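Side-chain contact in uncharacterized protein (Bacteroides ovatus, PDB 4FS7), which is of unknown function but, as an extracellular leucine-rich repeat protein of the BspA type, probably serves in protein binding: residues Y11-E16 / V50-N55. Residues are numbered along the deposited sequence; the frame is centred on the assembly and turned at random. Where two conformers were deposited one is given.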
loop_
_atom_site.group_PDB
_atom_site.type_symbol
_atom_site.label_atom_id
_atom_site.label_comp_id
_atom_site.label_asym_id
_atom_site.label_seq_id
_atom_site.Cartn_x
_atom_site.Cartn_y
_atom_site.Cartn_z
ATOM N N TYR A 11 11.082 19.845 -33.110
ATOM C CA TYR A 11 11.927 20.566 -32.193
ATOM C C TYR A 11 11.339 21.910 -31.871
ATOM O O TYR A 11 10.729 22.568 -32.748
ATOM C CB TYR A 11 13.347 20.753 -32.766
ATOM C CG TYR A 11 14.053 19.443 -33.052
ATOM C CD1 TYR A 11 14.792 18.830 -32.036
ATOM C CD2 TYR A 11 13.938 18.778 -34.263
ATOM C CE1 TYR A 11 15.412 17.633 -32.239
ATOM C CE2 TYR A 11 14.595 17.594 -34.487
ATOM C CZ TYR A 11 15.295 16.983 -33.438
ATOM O OH TYR A 11 15.907 15.761 -33.686
ATOM N N ASN A 12 11.575 22.342 -30.646
ATOM C CA ASN A 12 11.312 23.693 -30.206
ATOM C C ASN A 12 12.604 24.355 -29.716
ATOM O O ASN A 12 13.400 23.727 -29.025
ATOM C CB ASN A 12 10.288 23.758 -29.066
ATOM C CG ASN A 12 8.912 23.295 -29.461
ATOM O OD1 ASN A 12 8.639 22.987 -30.602
ATOM N ND2 ASN A 12 8.054 23.131 -28.456
ATOM N N PHE A 13 12.802 25.618 -30.057
ATOM C CA PHE A 13 13.907 26.376 -29.477
ATOM C C PHE A 13 13.723 26.529 -27.970
ATOM O O PHE A 13 12.584 26.707 -27.476
ATOM C CB PHE A 13 14.058 27.753 -30.137
ATOM C CG PHE A 13 14.294 27.670 -31.607
ATOM C CD1 PHE A 13 15.480 27.155 -32.090
ATOM C CD2 PHE A 13 13.324 28.056 -32.505
ATOM C CE1 PHE A 13 15.715 27.028 -33.442
ATOM C CE2 PHE A 13 13.535 27.935 -33.868
ATOM C CZ PHE A 13 14.745 27.408 -34.344
ATOM N N THR A 14 14.832 26.417 -27.247
ATOM C CA THR A 14 14.880 26.603 -25.793
ATOM C C THR A 14 15.760 27.802 -25.440
ATOM O O THR A 14 16.513 28.306 -26.289
ATOM C CB THR A 14 15.258 25.278 -25.016
ATOM O OG1 THR A 14 16.357 24.569 -25.631
ATOM C CG2 THR A 14 14.048 24.338 -24.987
ATOM N N LYS A 15 15.633 28.295 -24.207
ATOM C CA LYS A 15 16.207 29.598 -23.847
ATOM C C LYS A 15 17.735 29.631 -23.959
ATOM O O LYS A 15 18.305 30.662 -24.336
ATOM C CB LYS A 15 15.774 30.012 -22.430
ATOM C CG LYS A 15 16.284 31.398 -21.988
ATOM N N GLU A 16 18.401 28.535 -23.605
ATOM C CA GLU A 16 19.853 28.475 -23.682
ATOM C C GLU A 16 20.326 28.643 -25.129
ATOM O O GLU A 16 19.797 27.996 -26.062
ATOM C CB GLU A 16 20.385 27.167 -23.081
ATOM C CG GLU A 16 21.911 27.107 -22.948
ATOM C CD GLU A 16 22.399 25.781 -22.389
ATOM O OE1 GLU A 16 21.566 25.047 -21.826
ATOM O OE2 GLU A 16 23.604 25.464 -22.517
ATOM N N VAL A 50 21.245 19.169 -34.490
ATOM C CA VAL A 50 20.534 19.366 -35.719
ATOM C C VAL A 50 20.951 20.742 -36.294
ATOM O O VAL A 50 21.354 21.659 -35.557
ATOM C CB VAL A 50 18.992 19.289 -35.547
ATOM C CG1 VAL A 50 18.541 17.857 -35.200
ATOM C CG2 VAL A 50 18.485 20.349 -34.528
ATOM N N THR A 51 20.837 20.843 -37.607
ATOM C CA THR A 51 21.109 22.124 -38.264
ATOM C C THR A 51 19.807 22.633 -38.843
ATOM O O THR A 51 19.030 21.880 -39.434
ATOM C CB THR A 51 22.193 21.983 -39.342
ATOM O OG1 THR A 51 23.428 21.611 -38.715
ATOM C CG2 THR A 51 22.364 23.305 -40.136
ATOM N N TYR A 52 19.558 23.921 -38.646
ATOM C CA TYR A 52 18.366 24.548 -39.192
ATOM C C TYR A 52 18.774 25.937 -39.636
ATOM O O TYR A 52 19.318 26.718 -38.838
ATOM C CB TYR A 52 17.276 24.637 -38.103
ATOM C CG TYR A 52 16.009 25.424 -38.465
ATOM C CD1 TYR A 52 15.114 24.930 -39.409
ATOM C CD2 TYR A 52 15.689 26.624 -37.822
ATOM C CE1 TYR A 52 13.949 25.620 -39.732
ATOM C CE2 TYR A 52 14.522 27.337 -38.152
ATOM C CZ TYR A 52 13.654 26.821 -39.095
ATOM O OH TYR A 52 12.501 27.517 -39.408
ATOM N N LYS A 53 18.515 26.232 -40.913
ATOM C CA LYS A 53 18.834 27.542 -41.494
ATOM C C LYS A 53 20.245 28.006 -41.111
ATOM O O LYS A 53 20.458 29.092 -40.569
ATOM C CB LYS A 53 17.699 28.554 -41.191
ATOM C CG LYS A 53 16.424 28.110 -41.976
ATOM C CD LYS A 53 15.161 28.910 -41.673
ATOM C CE LYS A 53 14.000 28.391 -42.519
ATOM N NZ LYS A 53 13.189 29.496 -43.052
ATOM N N ASP A 54 21.217 27.132 -41.450
ATOM C CA ASP A 54 22.651 27.377 -41.339
ATOM C C ASP A 54 23.244 27.424 -39.934
ATOM O O ASP A 54 24.434 27.712 -39.789
ATOM C CB ASP A 54 23.057 28.635 -42.141
ATOM C CG ASP A 54 23.096 28.390 -43.633
ATOM O OD1 ASP A 54 23.848 27.477 -44.047
ATOM O OD2 ASP A 54 22.378 29.104 -44.393
ATOM N N ASN A 55 22.445 27.158 -38.910
ATOM C CA ASN A 55 22.980 27.131 -37.575
ATOM C C ASN A 55 22.787 25.775 -36.947
ATOM O O ASN A 55 21.814 25.116 -37.230
ATOM C CB ASN A 55 22.301 28.173 -36.721
ATOM C CG ASN A 55 22.744 29.567 -37.089
ATOM O OD1 ASN A 55 23.925 29.891 -37.023
ATOM N ND2 ASN A 55 21.835 30.371 -37.510
#
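Tyr52 N donates to Asn55 O at 2.9 Å, and Asn55 N returns a bond to Tyr52 O at 3.2 Å, closing the type I' beta turn that joins strands 49-52 and 55-62 in a hairpin. From the first residue of this turn the CB of Tyr52 points toward segment 11-16, and CG, set opposite the backbone N (chi1 173°), brings the ring against Phe13. The CZ atom of Phe13 meets the CD2-CE2 bond of the tyrosine: it lies 3.7 Å from Tyr52 CD2, which sits at the edge of the phenylalanine ring and near its plane, and almost as near to Tyr52 CE2. The planes are inclined at 48° with centroids 6.0 Å apart, an oblique aromatic pair. Tyr52 was modelled in two conformers, so this geometry belongs to one of them.

Deeper in, Val50 rests a single methyl against the phenol end of Tyr11. CG1 approaches CZ to 3.8 Å and OH to 3.7 Å, the latter being a van der Waals contact. Strands 9-13 and 49-52 are not paired with each other; they belong to one mixed sheet, linked through strands 19-25 and 55-62. Phe4 of strand 4-6 binds the two halves together, stacking on Tyr52 and meeting the rings of both Tyr11 and Phe13.

Tyr11 and Val50 thus pack in the buried interior of the N-terminal region, far from the centre of the elongated chain, and Phe13 and Tyr52 continue the apolar contact toward the surface. Between these segments cohesion is wholly apolar, coming from shape, dispersion and the burial of Tyr11 and Val50.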